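Long-range contacts in peptide amidase (Stenotrophomonas maltophilia, PDB 1M22), which probably hydrolyses amide bonds, as an amidase of the amidase signature family: residues I81-K86 with A120-L125; E132-R137 with I215-S220; G150-P155 with S169-A174; N197-L202 with M227-A232; K203-L208 with G443-T448. One frame throughout, in Å; residues are numbered along the deposited sequence.

Overall arrangement
Interactions 1, 4 and 5 lie on one mixed eleven-stranded sheet, the core of the amidase signature fold. Interaction 1 pairs strands 82-86 and 123-128; interactions 4 and 5 share strand 200-203, which runs between strands 223-228 and 446-454, and their centres lie about 14 Å apart. Interaction 3 packs segment 150-155 on helix 167-174 and touches interactions 1 and 4. Interaction 2, about 23 Å from interaction 1 centre to centre, joins the short helical segment 132-137 to the loop 215-220, close to the active site. Along the chain, interaction 1 closes first, interaction 3 is nested within interaction 2, and interactions 2, 4 and 5 cross, so segments far apart in sequence come together in the core that carries the catalytic residues.

Interaction 1 (I81-K86 with A120-L125); sequences IPLLLK and AGAVVL
Ile81 enters the contact through its carbonyl: O accepts the N-H of Val123 at 2.8 Å, the donor standing above the carbonyl plane, while the Ile81 side chain turns off to pack on helix 13-21. Pro82, with no N-H to give, pairs with Val123 as a parallel bridge; Pro82 CA lies 3.2 Å from Val123 O in a CA-H...O contact, and Pro82 CB sits against CG of Leu125 at 3.6 Å, close to both methyls of that leucine. Leu83 takes over the hydrogen bonding with both backbone atoms. Its N binds Val123 O (2.8 Å) and its O accepts Leu125 N (2.8 Å), each donor nearly in line with the C=O. CG of Leu83 lies between the backbone N and the carbonyl carbon (chi1 57°), a placement that brings CD2 to within 3.6 Å of Ala122 CB, on the face covered by helix 112-119. Leu84 reaches CD2 to Leu125 CB (3.8 Å), the two side chains crossing obliquely. Leu85 ends the contact with CD1 on CG1 of Val124 (3.9 Å), at about a right angle. Lys86, the catalytic lysine, follows directly and sends NZ away to Ser165, Ser166 and Thr184. This is the parallel pairing of a beta-alpha-beta unit, strand 82-86, helix 112-119, strand 123-128: backbone bonds set the register, and apolar side chains pack on both faces of the strand pair whose first strand ends in the lysine.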
# COMPACT_ATOMS: atom_id res chain seq x y z
N ILE A 81 1.68 -14.47 -13.21
CA ILE A 81 2.29 -13.19 -12.84
C ILE A 81 2.90 -13.23 -11.44
O ILE A 81 2.20 -13.49 -10.47
CB ILE A 81 1.23 -12.06 -12.90
CG1 ILE A 81 0.70 -11.91 -14.33
CG2 ILE A 81 1.84 -10.75 -12.40
CD1 ILE A 81 1.73 -11.46 -15.34
N PRO A 82 4.21 -12.96 -11.32
CA PRO A 82 4.89 -12.97 -10.02
C PRO A 82 4.67 -11.69 -9.22
O PRO A 82 4.82 -10.59 -9.76
CB PRO A 82 6.37 -13.15 -10.38
CG PRO A 82 6.34 -13.69 -11.78
CD PRO A 82 5.21 -12.94 -12.41
N LEU A 83 4.36 -11.84 -7.94
CA LEU A 83 4.13 -10.68 -7.08
C LEU A 83 4.73 -10.86 -5.68
O LEU A 83 5.13 -11.97 -5.30
CB LEU A 83 2.63 -10.39 -6.98
CG LEU A 83 1.68 -11.49 -6.49
CD1 LEU A 83 1.82 -11.68 -4.99
CD2 LEU A 83 0.25 -11.11 -6.85
N LEU A 84 4.79 -9.77 -4.94
CA LEU A 84 5.32 -9.77 -3.57
C LEU A 84 4.25 -9.30 -2.59
O LEU A 84 3.37 -8.51 -2.95
CB LEU A 84 6.55 -8.86 -3.48
CG LEU A 84 7.82 -9.41 -4.15
CD1 LEU A 84 8.77 -8.26 -4.42
CD2 LEU A 84 8.47 -10.46 -3.26
N LEU A 85 4.33 -9.78 -1.35
CA LEU A 85 3.36 -9.44 -0.31
C LEU A 85 4.01 -8.83 0.92
O LEU A 85 4.99 -9.37 1.44
CB LEU A 85 2.63 -10.71 0.14
CG LEU A 85 1.90 -11.57 -0.88
CD1 LEU A 85 1.55 -12.91 -0.26
CD2 LEU A 85 0.65 -10.85 -1.36
N LYS A 86 3.46 -7.71 1.41
CA LYS A 86 3.98 -7.08 2.62
C LYS A 86 3.97 -8.14 3.72
O LYS A 86 3.02 -8.92 3.84
CB LYS A 86 3.08 -5.90 3.00
CG LYS A 86 3.54 -5.10 4.21
CD LYS A 86 2.64 -3.88 4.38
CE LYS A 86 3.05 -3.00 5.55
NZ LYS A 86 2.17 -1.80 5.64
N ALA A 120 -6.31 -16.93 -8.77
CA ALA A 120 -6.24 -16.16 -10.01
C ALA A 120 -4.99 -16.51 -10.82
O ALA A 120 -4.80 -16.01 -11.93
CB ALA A 120 -6.25 -14.66 -9.69
N GLY A 121 -4.13 -17.35 -10.25
CA GLY A 121 -2.92 -17.77 -10.96
C GLY A 121 -1.65 -17.00 -10.67
O GLY A 121 -0.62 -17.27 -11.29
N ALA A 122 -1.69 -16.05 -9.74
CA ALA A 122 -0.49 -15.29 -9.43
C ALA A 122 0.53 -16.17 -8.72
O ALA A 122 0.18 -17.12 -8.03
CB ALA A 122 -0.84 -14.08 -8.56
N VAL A 123 1.80 -15.83 -8.91
CA VAL A 123 2.91 -16.56 -8.29
C VAL A 123 3.46 -15.69 -7.17
O VAL A 123 3.82 -14.53 -7.39
CB VAL A 123 4.03 -16.81 -9.32
CG1 VAL A 123 5.26 -17.39 -8.63
CG2 VAL A 123 3.53 -17.76 -10.40
N VAL A 124 3.52 -16.23 -5.96
CA VAL A 124 4.05 -15.47 -4.83
C VAL A 124 5.56 -15.63 -4.77
O VAL A 124 6.07 -16.72 -4.52
CB VAL A 124 3.43 -15.94 -3.50
CG1 VAL A 124 4.01 -15.15 -2.34
CG2 VAL A 124 1.91 -15.79 -3.55
N LEU A 125 6.29 -14.54 -5.03
CA LEU A 125 7.75 -14.57 -5.01
C LEU A 125 8.29 -14.56 -3.59
O LEU A 125 9.35 -15.13 -3.31
CB LEU A 125 8.32 -13.36 -5.75
CG LEU A 125 8.26 -13.30 -7.27
CD1 LEU A 125 8.72 -11.92 -7.73
CD2 LEU A 125 9.13 -14.39 -7.88

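Interaction 2 (E132-R137 with I215-S220); sequences EWANFR and IPISFS
Ile217 reaches across to Ala134 and Phe136 with every branch beyond CB. From CB the chain divides: CG1, anti to the carbonyl carbon (chi1 -70°), passes CB of Phe136, whereas CG2 turns to the aromatic ring. There CG2 makes a CH-pi contact, 4.2 Å from the centroid of the Phe136 ring and 16° off its normal, over one face. The tip, CD1, is wedged among three groups: Ala134 O at 3.6 Å, Ala134 CB at 3.7 Å and Phe136 CB at 3.8 Å. A second apolar touch comes from Ile215, whose CG2 meets CZ3 of Trp133 at 3.8 Å, at the edge of the indole and near its plane. No direct hydrogen bond joins the segments; a water bridges them instead, donating to Pro216 O at 3.0 Å and, weakly, to Trp133 O. The loop 215-220 is itself held by Asp222, which takes the N-H groups of Ile217 and Ser218. The side chain of Ala134 lies about 4 Å from that of Ser165 and about 5 Å from that of Lys86, so the Ala134 end of the cluster borders the Ser-Ser-Lys site of an amidase signature enzyme and is consistent with a place in its wall.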
# COMPACT_ATOMS: atom_id res chain seq x y z
N GLU A 132 8.61 -2.10 11.29
CA GLU A 132 8.14 -3.11 12.23
C GLU A 132 6.75 -2.83 12.79
O GLU A 132 6.45 -1.71 13.20
CB GLU A 132 9.13 -3.28 13.38
CG GLU A 132 9.18 -4.71 13.90
CD GLU A 132 10.07 -4.86 15.11
OE1 GLU A 132 9.63 -4.50 16.22
OE2 GLU A 132 11.21 -5.34 14.95
N TRP A 133 5.91 -3.86 12.80
CA TRP A 133 4.53 -3.77 13.28
C TRP A 133 3.76 -2.67 12.55
O TRP A 133 2.89 -2.01 13.12
CB TRP A 133 4.51 -3.54 14.80
CG TRP A 133 5.07 -4.71 15.56
CD1 TRP A 133 6.28 -4.77 16.19
CD2 TRP A 133 4.50 -6.02 15.66
NE1 TRP A 133 6.50 -6.04 16.67
CE2 TRP A 133 5.42 -6.83 16.36
CE3 TRP A 133 3.29 -6.59 15.23
CZ2 TRP A 133 5.18 -8.18 16.63
CZ3 TRP A 133 3.05 -7.93 15.50
CH2 TRP A 133 3.99 -8.71 16.19
N ALA A 134 4.09 -2.51 11.27
CA ALA A 134 3.45 -1.51 10.41
C ALA A 134 3.54 -0.11 11.01
O ALA A 134 2.63 0.71 10.88
CB ALA A 134 2.00 -1.89 10.14
N ASN A 135 4.68 0.15 11.65
CA ASN A 135 4.98 1.42 12.29
C ASN A 135 4.08 1.79 13.47
O ASN A 135 3.86 2.97 13.74
CB ASN A 135 4.99 2.56 11.27
CG ASN A 135 5.71 3.80 11.79
OD1 ASN A 135 6.69 3.68 12.53
ND2 ASN A 135 5.23 4.97 11.41
N PHE A 136 3.56 0.78 14.17
CA PHE A 136 2.76 1.07 15.34
C PHE A 136 3.43 0.46 16.56
O PHE A 136 2.80 -0.21 17.37
CB PHE A 136 1.33 0.53 15.21
CG PHE A 136 0.34 1.26 16.06
CD1 PHE A 136 -0.07 2.55 15.71
CD2 PHE A 136 -0.16 0.70 17.23
CE1 PHE A 136 -0.95 3.26 16.52
CE2 PHE A 136 -1.04 1.41 18.04
CZ PHE A 136 -1.44 2.69 17.69
N ARG A 137 4.74 0.69 16.69
CA ARG A 137 5.49 0.15 17.82
C ARG A 137 5.99 1.22 18.77
O ARG A 137 5.75 1.14 19.98
CB ARG A 137 6.67 -0.68 17.34
CG ARG A 137 7.20 -1.61 18.42
CD ARG A 137 8.57 -2.17 18.10
NE ARG A 137 9.63 -1.20 18.35
CZ ARG A 137 10.92 -1.45 18.14
NH1 ARG A 137 11.29 -2.63 17.67
NH2 ARG A 137 11.84 -0.53 18.41
N ILE A 215 -1.90 -9.08 9.94
CA ILE A 215 -1.57 -8.59 11.28
C ILE A 215 -2.12 -7.17 11.24
O ILE A 215 -1.72 -6.35 10.42
CB ILE A 215 -0.05 -8.59 11.52
CG1 ILE A 215 0.45 -10.04 11.49
CG2 ILE A 215 0.27 -7.94 12.87
CD1 ILE A 215 1.94 -10.19 11.73
N PRO A 216 -3.05 -6.86 12.15
CA PRO A 216 -3.67 -5.54 12.17
C PRO A 216 -3.13 -4.41 13.02
O PRO A 216 -2.16 -4.54 13.77
CB PRO A 216 -5.08 -5.87 12.62
CG PRO A 216 -4.78 -6.86 13.74
CD PRO A 216 -3.68 -7.75 13.13
N ILE A 217 -3.80 -3.28 12.85
CA ILE A 217 -3.59 -2.10 13.67
C ILE A 217 -5.02 -1.67 13.99
O ILE A 217 -5.46 -1.77 15.13
CB ILE A 217 -2.88 -0.91 12.98
CG1 ILE A 217 -1.41 -1.24 12.71
CG2 ILE A 217 -2.95 0.31 13.90
CD1 ILE A 217 -0.64 -0.11 12.06
N SER A 218 -5.77 -1.28 12.96
CA SER A 218 -7.14 -0.80 13.13
C SER A 218 -8.21 -1.41 12.22
O SER A 218 -8.11 -1.33 11.00
CB SER A 218 -7.12 0.72 12.93
OG SER A 218 -8.42 1.25 12.75
N PHE A 219 -9.25 -2.01 12.80
CA PHE A 219 -10.28 -2.56 11.94
C PHE A 219 -11.08 -1.42 11.29
O PHE A 219 -11.71 -1.62 10.25
CB PHE A 219 -11.21 -3.51 12.71
CG PHE A 219 -11.80 -2.93 13.95
CD1 PHE A 219 -12.81 -1.97 13.89
CD2 PHE A 219 -11.38 -3.37 15.20
CE1 PHE A 219 -13.38 -1.46 15.05
CE2 PHE A 219 -11.94 -2.86 16.37
CZ PHE A 219 -12.94 -1.90 16.29
N SER A 220 -11.03 -0.23 11.87
CA SER A 220 -11.73 0.91 11.31
C SER A 220 -11.04 1.50 10.08
O SER A 220 -11.72 1.99 9.17
CB SER A 220 -11.89 2.01 12.36
OG SER A 220 -12.79 1.63 13.39
O HOH W 1 0.77 -4.11 13.19

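Interaction 3 (G150-P155 with S169-A174); sequences GQTRNP and SAVAVA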
# COMPACT_ATOMS: atom_id res chain seq x y z
N GLY A 150 15.87 -5.63 8.65
CA GLY A 150 16.86 -4.58 8.52
C GLY A 150 16.25 -3.32 7.93
O GLY A 150 15.04 -3.09 8.03
N GLN A 151 17.09 -2.52 7.28
CA GLN A 151 16.67 -1.25 6.70
C GLN A 151 16.46 -1.28 5.19
O GLN A 151 17.40 -1.50 4.43
CB GLN A 151 17.70 -0.18 7.03
CG GLN A 151 17.36 1.20 6.50
CD GLN A 151 16.15 1.79 7.19
OE1 GLN A 151 16.14 1.97 8.41
NE2 GLN A 151 15.12 2.10 6.41
N THR A 152 15.23 -1.06 4.76
CA THR A 152 14.93 -1.01 3.33
C THR A 152 15.39 0.37 2.85
O THR A 152 15.26 1.36 3.57
CB THR A 152 13.43 -1.21 3.08
OG1 THR A 152 13.05 -2.53 3.50
CG2 THR A 152 13.09 -1.04 1.60
N ARG A 153 15.92 0.44 1.63
CA ARG A 153 16.42 1.69 1.08
C ARG A 153 15.69 2.15 -0.17
O ARG A 153 15.23 1.34 -0.97
CB ARG A 153 17.91 1.55 0.77
CG ARG A 153 18.74 1.26 2.01
CD ARG A 153 20.20 0.97 1.69
NE ARG A 153 20.97 0.76 2.91
CZ ARG A 153 21.32 1.72 3.76
NH1 ARG A 153 20.99 2.98 3.52
NH2 ARG A 153 22.02 1.42 4.85
N ASN A 154 15.60 3.47 -0.34
CA ASN A 154 14.96 4.05 -1.52
C ASN A 154 15.89 3.80 -2.70
O ASN A 154 17.05 4.20 -2.68
CB ASN A 154 14.75 5.54 -1.31
CG ASN A 154 13.88 6.16 -2.37
OD1 ASN A 154 14.11 5.98 -3.57
ND2 ASN A 154 12.87 6.91 -1.94
N PRO A 155 15.39 3.15 -3.76
CA PRO A 155 16.25 2.88 -4.93
C PRO A 155 16.70 4.10 -5.72
O PRO A 155 17.65 4.01 -6.50
CB PRO A 155 15.41 1.91 -5.75
CG PRO A 155 14.00 2.37 -5.47
CD PRO A 155 14.02 2.65 -3.98
N SER A 169 7.37 -3.23 -0.38
CA SER A 169 6.50 -3.39 -1.52
C SER A 169 6.67 -2.27 -2.53
O SER A 169 6.72 -2.52 -3.73
CB SER A 169 5.04 -3.49 -1.07
OG SER A 169 4.78 -4.77 -0.51
N ALA A 170 6.78 -1.03 -2.05
CA ALA A 170 6.95 0.11 -2.94
C ALA A 170 8.31 0.04 -3.64
O ALA A 170 8.41 0.21 -4.85
CB ALA A 170 6.83 1.41 -2.16
N VAL A 171 9.36 -0.23 -2.86
CA VAL A 171 10.70 -0.32 -3.41
C VAL A 171 10.82 -1.46 -4.42
O VAL A 171 11.39 -1.28 -5.50
CB VAL A 171 11.75 -0.52 -2.30
CG1 VAL A 171 13.11 -0.86 -2.90
CG2 VAL A 171 11.84 0.74 -1.45
N ALA A 172 10.25 -2.62 -4.09
CA ALA A 172 10.32 -3.76 -5.00
C ALA A 172 9.68 -3.45 -6.35
O ALA A 172 10.22 -3.80 -7.40
CB ALA A 172 9.64 -4.96 -4.37
N VAL A 173 8.52 -2.80 -6.33
CA VAL A 173 7.85 -2.47 -7.58
C VAL A 173 8.65 -1.42 -8.36
O VAL A 173 8.80 -1.53 -9.58
CB VAL A 173 6.42 -1.95 -7.31
CG1 VAL A 173 5.80 -1.40 -8.58
CG2 VAL A 173 5.56 -3.09 -6.77
N ALA A 174 9.18 -0.43 -7.66
CA ALA A 174 9.96 0.62 -8.31
C ALA A 174 11.25 0.09 -8.93
O ALA A 174 11.70 0.60 -9.95
CB ALA A 174 10.30 1.72 -7.30
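Val171 carries this contact, its two methyls meeting Thr152 CG2, Arg153 O and the ring of Pro155. CG2 touches CG2 of Thr152 at 3.7 Å, the two side chains sliding past each other in opposite directions, and lies 3.5 Å from Arg153 O. CG1 is anti to the backbone N (chi1 170°), which sets it against CD of Pro155 at 3.8 Å; that same CD is equally near CG2, so the CD corner of Pro155 sits against both methyls. One turn further along the helix, Ala174 CB meets Pro155 CG more loosely, at 4.2 Å. All of these are van der Waals contacts, and no hydrogen bond crosses between the segments. The helix, 167-174, follows the loop carrying the catalytic Ser165 and packs against strands 82-86, 180-185 and 223-228, as one of the helices covering the central sheet of the amidase signature fold; segment 150-155 meets the side bearing Val171 and Ala174. Polar groups behind the apolar layer fix the loop. Thr152 directs CG2 to the helix while OG1 bonds to Arg49 O and Asn129 ND2. Gln151 folds back so that NE2 donates to Thr152 O at 2.9 Å, nearly straight at 172°, with the acceptor in its amide plane, and also to Ser143 O. Asn154 starts away from the helix at CB, its OD1 accepting Tyr156 N and its ND2 reaching Ser161 O.

Interaction 4 (N197-L202 with M227-A232); sequences NGVVGL and MARSVA
Val200 and Ala228 form an antiparallel hydrogen-bonded pair in which Val200 N donates to Ala228 O (2.7 Å) and Ala228 N returns to Val200 O (3.0 Å), with Gly201 and Met227 as the neighbouring non-hydrogen-bonded pair. The first bond arrives nearly end-on to its carbonyl, though it is bent at the hydrogen (146°). Val200 O also receives the CA-H of Met227, at 3.3 Å from that CA. The side chains of Val199 and Val200 crowd the same acceptor, each placing CB 3.3 Å from Ala228 O. Beyond it, Val200 CG2, anti to the carbonyl carbon, packs on the turn that leaves the strand: it lies 3.7 Å from Ser230 C and 4.1 Å from CG2 of Val231. On the face opposite Val200, Met227 runs extended and then bends at its thioether (chi3 86°), on the side of the sheet where Gly201 has no side chain. Segment ends are tied down separately. Gly198, with positive phi, is the C-prime residue of the Schellman motif closing helix 191-196, while Ser230 is the N-cap of helix 231-241, its OG bonded to Asp233 N and also to Asp12. Arg229 brushes Val199 with CG and gives NH1 to Val173 O and Ala178 O. Strand 200-203 thus pairs with 223-228 here and with 446-454 along its other edge, with helix 470-484 packed on Val231 and Leu202, and with Ser169 and Ala170 of helix 167-174 on Met227.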
# COMPACT_ATOMS: atom_id res chain seq x y z
N ASN A 197 8.60 6.45 -3.67
CA ASN A 197 9.37 5.57 -4.55
C ASN A 197 8.91 5.58 -6.01
O ASN A 197 9.21 4.66 -6.77
CB ASN A 197 9.36 4.15 -3.97
CG ASN A 197 10.09 4.05 -2.64
OD1 ASN A 197 11.32 4.08 -2.59
ND2 ASN A 197 9.33 3.96 -1.56
N GLY A 198 8.17 6.62 -6.39
CA GLY A 198 7.74 6.77 -7.77
C GLY A 198 6.85 5.73 -8.41
O GLY A 198 6.99 5.44 -9.61
N VAL A 199 5.92 5.17 -7.64
CA VAL A 199 5.01 4.16 -8.18
C VAL A 199 3.57 4.49 -7.81
O VAL A 199 3.30 5.44 -7.06
CB VAL A 199 5.36 2.73 -7.67
CG1 VAL A 199 6.75 2.34 -8.14
CG2 VAL A 199 5.27 2.67 -6.16
N VAL A 200 2.65 3.70 -8.36
CA VAL A 200 1.23 3.87 -8.09
C VAL A 200 0.86 3.09 -6.84
O VAL A 200 1.31 1.95 -6.64
CB VAL A 200 0.38 3.36 -9.28
CG1 VAL A 200 -1.11 3.38 -8.92
CG2 VAL A 200 0.65 4.20 -10.52
N GLY A 201 0.05 3.70 -5.99
CA GLY A 201 -0.42 3.04 -4.78
C GLY A 201 -1.90 3.33 -4.65
O GLY A 201 -2.33 4.47 -4.84
N LEU A 202 -2.69 2.31 -4.36
CA LEU A 202 -4.13 2.50 -4.21
C LEU A 202 -4.63 1.91 -2.90
O LEU A 202 -4.46 0.71 -2.65
CB LEU A 202 -4.85 1.83 -5.39
CG LEU A 202 -6.34 2.11 -5.63
CD1 LEU A 202 -6.71 1.60 -7.01
CD2 LEU A 202 -7.20 1.43 -4.57
N MET A 227 0.13 -2.05 -5.26
CA MET A 227 1.24 -1.15 -5.49
C MET A 227 1.81 -1.65 -6.82
O MET A 227 2.10 -2.84 -6.98
CB MET A 227 2.22 -1.22 -4.33
CG MET A 227 1.53 -0.78 -3.03
SD MET A 227 2.51 -0.80 -1.52
CE MET A 227 3.31 0.81 -1.59
N ALA A 228 1.93 -0.73 -7.77
CA ALA A 228 2.37 -1.08 -9.11
C ALA A 228 3.00 0.11 -9.80
O ALA A 228 2.89 1.23 -9.34
CB ALA A 228 1.17 -1.57 -9.91
N ARG A 229 3.64 -0.14 -10.94
CA ARG A 229 4.27 0.94 -11.67
C ARG A 229 3.27 1.71 -12.52
O ARG A 229 3.55 2.84 -12.92
CB ARG A 229 5.40 0.39 -12.55
CG ARG A 229 6.59 -0.13 -11.76
CD ARG A 229 7.59 -0.82 -12.68
NE ARG A 229 7.01 -2.00 -13.32
CZ ARG A 229 6.89 -3.19 -12.75
NH1 ARG A 229 7.32 -3.39 -11.51
NH2 ARG A 229 6.31 -4.18 -13.41
N SER A 230 2.11 1.11 -12.76
CA SER A 230 1.08 1.76 -13.57
C SER A 230 -0.31 1.57 -12.99
O SER A 230 -0.56 0.64 -12.22
CB SER A 230 1.09 1.17 -14.99
OG SER A 230 0.61 -0.16 -14.98
N VAL A 231 -1.22 2.46 -13.37
CA VAL A 231 -2.59 2.39 -12.90
C VAL A 231 -3.26 1.12 -13.43
O VAL A 231 -4.04 0.49 -12.72
CB VAL A 231 -3.39 3.64 -13.35
CG1 VAL A 231 -4.86 3.49 -12.96
CG2 VAL A 231 -2.80 4.89 -12.71
N ALA A 232 -2.96 0.73 -14.67
CA ALA A 232 -3.54 -0.47 -15.24
C ALA A 232 -3.17 -1.71 -14.42
O ALA A 232 -4.00 -2.58 -14.18
CB ALA A 232 -3.07 -0.64 -16.68

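Interaction 5 (K203-L208 with G443-T448); sequences KPTVGL and GYPSLT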
# COMPACT_ATOMS: atom_id res chain seq x y z
N LYS A 203 -5.20 2.76 -2.05
CA LYS A 203 -5.77 2.34 -0.76
C LYS A 203 -7.27 2.37 -0.98
O LYS A 203 -7.88 3.43 -1.06
CB LYS A 203 -5.43 3.31 0.37
CG LYS A 203 -5.98 2.84 1.71
CD LYS A 203 -6.16 3.97 2.72
CE LYS A 203 -7.40 4.81 2.42
NZ LYS A 203 -8.68 4.08 2.70
N PRO A 204 -7.90 1.19 -1.05
CA PRO A 204 -9.35 1.21 -1.27
C PRO A 204 -10.21 1.57 -0.06
O PRO A 204 -9.71 1.81 1.04
CB PRO A 204 -9.63 -0.20 -1.77
CG PRO A 204 -8.64 -1.02 -1.03
CD PRO A 204 -7.37 -0.18 -1.06
N THR A 205 -11.51 1.63 -0.31
CA THR A 205 -12.50 1.89 0.72
C THR A 205 -12.37 0.72 1.69
O THR A 205 -12.17 -0.42 1.27
CB THR A 205 -13.92 1.85 0.13
OG1 THR A 205 -14.04 2.83 -0.91
CG2 THR A 205 -14.97 2.12 1.20
N VAL A 206 -12.47 1.00 2.98
CA VAL A 206 -12.40 -0.07 3.97
C VAL A 206 -13.61 -0.97 3.77
O VAL A 206 -14.76 -0.53 3.87
CB VAL A 206 -12.38 0.49 5.40
CG1 VAL A 206 -12.53 -0.65 6.41
CG2 VAL A 206 -11.07 1.23 5.65
N GLY A 207 -13.35 -2.24 3.46
CA GLY A 207 -14.44 -3.17 3.22
C GLY A 207 -14.42 -3.74 1.82
O GLY A 207 -15.09 -4.74 1.56
N LEU A 208 -13.68 -3.12 0.90
CA LEU A 208 -13.62 -3.62 -0.46
C LEU A 208 -12.78 -4.89 -0.53
O LEU A 208 -13.11 -5.83 -1.25
CB LEU A 208 -13.03 -2.58 -1.41
CG LEU A 208 -12.95 -3.02 -2.89
CD1 LEU A 208 -14.36 -3.23 -3.44
CD2 LEU A 208 -12.20 -1.98 -3.71
N GLY A 443 -11.90 6.06 5.85
CA GLY A 443 -12.05 4.73 5.30
C GLY A 443 -12.42 4.83 3.83
O GLY A 443 -13.01 3.91 3.26
N TYR A 444 -12.07 5.96 3.23
CA TYR A 444 -12.37 6.24 1.82
C TYR A 444 -11.18 5.93 0.92
O TYR A 444 -10.04 5.89 1.37
CB TYR A 444 -12.75 7.71 1.66
CG TYR A 444 -14.09 8.11 2.25
CD1 TYR A 444 -14.90 7.18 2.92
CD2 TYR A 444 -14.55 9.42 2.13
CE1 TYR A 444 -16.14 7.57 3.46
CE2 TYR A 444 -15.78 9.81 2.67
CZ TYR A 444 -16.56 8.88 3.33
OH TYR A 444 -17.78 9.27 3.84
N PRO A 445 -11.43 5.73 -0.38
CA PRO A 445 -10.34 5.42 -1.31
C PRO A 445 -9.41 6.57 -1.68
O PRO A 445 -9.83 7.73 -1.79
CB PRO A 445 -11.08 4.87 -2.53
CG PRO A 445 -12.33 5.72 -2.55
CD PRO A 445 -12.73 5.75 -1.08
N SER A 446 -8.14 6.24 -1.85
CA SER A 446 -7.12 7.20 -2.24
C SER A 446 -6.19 6.49 -3.22
O SER A 446 -6.03 5.27 -3.16
CB SER A 446 -6.36 7.74 -1.03
OG SER A 446 -5.69 6.71 -0.33
N LEU A 447 -5.56 7.25 -4.10
CA LEU A 447 -4.70 6.68 -5.13
C LEU A 447 -3.65 7.70 -5.54
O LEU A 447 -3.99 8.84 -5.88
CB LEU A 447 -5.58 6.32 -6.34
CG LEU A 447 -5.12 5.46 -7.51
CD1 LEU A 447 -6.31 5.20 -8.44
CD2 LEU A 447 -4.00 6.14 -8.27
N THR A 448 -2.38 7.31 -5.49
CA THR A 448 -1.31 8.22 -5.88
C THR A 448 -0.70 7.76 -7.21
O THR A 448 -0.51 6.57 -7.44
CB THR A 448 -0.21 8.32 -4.79
OG1 THR A 448 0.78 9.26 -5.20
CG2 THR A 448 0.44 6.97 -4.54
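An antiparallel hydrogen-bonded pair, Lys203 with Ser446, where strand 200-203 meets strand 446-454 in the central sheet of the amidase signature fold, opens this contact; beyond it the chains run on side by side as loops. Lys203 N donates to Ser446 O and Ser446 N to Lys203 O, both 2.9 Å. Farther along, Val206, the second residue of a type II turn from Thr205 to Leu208, gives its N to Gly443 O (3.0 Å); the closing bond of the turn runs from Leu208 N to Thr205 O. Gly443 ends helix 436-442 in a Schellman motif and, lacking a side chain, lets Val206 CG2 come within 3.7 Å of its CA. Thr205 OG1 lies alongside the ring of Pro445, 3.2 Å from CD, while its polar partners are Glu470 and Trp468 N. The lysine side chain lies on the same face as Ser446 and passes its hydroxyl, Lys203 CB being 3.5 Å from Ser446 OG. Lys203 then folds back on itself at chi3 (77°) and chi4 (71°). Lys203 NZ, buried and probably charged, donates hydrogen bonds to two backbone carbonyls, standing above the plane of each: Pro204 O at 3.0 Å and Tyr444 O at 2.6 Å.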